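Local coordinates for increased sodium tolerance protein 1 (Saccharomyces cerevisiae, PDB 3GGY), which regulates the recruitment of the ATPase VPS4 to the ESCRT-III complex during a late step of cargo sorting at the multivesicular body, at residues D63-H66 against I67-L70. Numbering follows the deposited sequence.
Sequences DDIH and IELL
I67 N donates to D63 O at 3.0 Å, the first of four successive i to i+4 bonds by which residues 63-70 of helix 50-82 illustrate how backbone N-H and C=O groups satisfy one another while the side chains point out to other partners. Beside that bond, the CG1 branch of I67 lies 3.3 Å from D63 O. E68 continues the ladder to D64 O, and its CG, placed anti to its own carbonyl carbon (chi1 -60°), turns back along the helix to pass 3.2 Å from that same oxygen. The chain, extended beyond CG, brings E68 OE1 to 3.7 Å from I65 CA, and OE1 forms a salt bridge with K158. L69 N binds I65 O, while its CD2 methyl reaches the H66 ring at ND1, 4.0 Å away. L70 N closes the series on H66 O, the straightest of the four at 163°, and L70 CD2 approaches H66 NE2 at 4.1 Å. With its CG anti to the backbone N (chi1 -170°), the imidazole meets the two leucine methyls obliquely while NE2 hydrogen-bonds E121. With an alanine here, both methyls would probably lose their ring contact and E121 its hydrogen-bond partner. D64 is tied to R38 and Y172, and this part of the ESCRT-III-like N-terminal domain packs L70 against helix 8-46 and L69 against helix 153-159, with V119 touching both leucines.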
loop_
_atom_site.group_PDB
_atom_site.type_symbol
_atom_site.label_atom_id
_atom_site.label_comp_id
_atom_site.label_asym_id
_atom_site.label_seq_id
_atom_site.Cartn_x
_atom_site.Cartn_y
_atom_site.Cartn_z
ATOM N N ASP A 63 6.538 -4.583 -6.466
ATOM C CA ASP A 63 7.001 -3.319 -5.897
ATOM C C ASP A 63 6.110 -2.158 -6.336
ATOM O O ASP A 63 5.796 -1.281 -5.532
ATOM C CB ASP A 63 8.453 -3.026 -6.299
ATOM C CG ASP A 63 9.450 -3.978 -5.652
ATOM O OD1 ASP A 63 9.132 -4.555 -4.593
ATOM O OD2 ASP A 63 10.562 -4.133 -6.200
ATOM N N ASP A 64 5.712 -2.146 -7.610
ATOM C CA ASP A 64 4.851 -1.084 -8.125
ATOM C C ASP A 64 3.462 -1.133 -7.489
ATOM O O ASP A 64 2.873 -0.096 -7.186
ATOM C CB ASP A 64 4.720 -1.172 -9.649
ATOM C CG ASP A 64 5.941 -0.628 -10.378
ATOM O OD1 ASP A 64 6.747 0.104 -9.754
ATOM O OD2 ASP A 64 6.077 -0.922 -11.587
ATOM N N ILE A 65 2.938 -2.338 -7.287
ATOM C CA ILE A 65 1.624 -2.489 -6.666
ATOM C C ILE A 65 1.689 -1.991 -5.217
ATOM O O ILE A 65 0.765 -1.339 -4.726
ATOM C CB ILE A 65 1.167 -3.971 -6.696
ATOM C CG1 ILE A 65 0.859 -4.386 -8.138
ATOM C CG2 ILE A 65 -0.079 -4.159 -5.824
ATOM C CD1 ILE A 65 0.646 -5.869 -8.315
ATOM N N HIS A 66 2.793 -2.287 -4.540
ATOM C CA HIS A 66 2.960 -1.864 -3.158
ATOM C C HIS A 66 3.036 -0.343 -3.074
ATOM O O HIS A 66 2.524 0.258 -2.139
ATOM C CB HIS A 66 4.222 -2.477 -2.558
ATOM C CG HIS A 66 4.329 -2.290 -1.076
ATOM N ND1 HIS A 66 3.531 -2.973 -0.183
ATOM C CD2 HIS A 66 5.129 -1.489 -0.334
ATOM C CE1 HIS A 66 3.839 -2.603 1.050
ATOM N NE2 HIS A 66 4.806 -1.703 0.985
ATOM N N ILE A 67 3.680 0.286 -4.053
ATOM C CA ILE A 67 3.759 1.742 -4.047
ATOM C C ILE A 67 2.349 2.317 -4.196
ATOM O O ILE A 67 2.008 3.304 -3.553
ATOM C CB ILE A 67 4.660 2.255 -5.193
ATOM C CG1 ILE A 67 6.124 1.957 -4.861
ATOM C CG2 ILE A 67 4.445 3.751 -5.394
ATOM C CD1 ILE A 67 7.061 2.098 -6.045
ATOM N N GLU A 68 1.527 1.688 -5.036
ATOM C CA GLU A 68 0.153 2.142 -5.224
ATOM C C GLU A 68 -0.596 2.020 -3.895
ATOM O O GLU A 68 -1.408 2.876 -3.549
ATOM C CB GLU A 68 -0.548 1.295 -6.284
ATOM C CG GLU A 68 0.116 1.358 -7.646
ATOM C CD GLU A 68 -0.639 0.574 -8.702
ATOM O OE1 GLU A 68 -0.987 -0.599 -8.440
ATOM O OE2 GLU A 68 -0.878 1.129 -9.796
ATOM N N LEU A 69 -0.330 0.946 -3.155
ATOM C CA LEU A 69 -0.983 0.756 -1.860
ATOM C C LEU A 69 -0.625 1.922 -0.952
ATOM O O LEU A 69 -1.495 2.515 -0.317
ATOM C CB LEU A 69 -0.532 -0.560 -1.204
ATOM C CG LEU A 69 -0.941 -0.819 0.256
ATOM C CD1 LEU A 69 -2.457 -0.926 0.371
ATOM C CD2 LEU A 69 -0.274 -2.115 0.754
ATOM N N LEU A 70 0.661 2.254 -0.893
ATOM C CA LEU A 70 1.120 3.360 -0.054
ATOM C C LEU A 70 0.447 4.678 -0.428
ATOM O O LEU A 70 0.130 5.478 0.448
ATOM C CB LEU A 70 2.642 3.515 -0.155
ATOM C CG LEU A 70 3.477 2.316 0.298
ATOM C CD1 LEU A 70 4.966 2.662 0.195
ATOM C CD2 LEU A 70 3.125 1.952 1.732
#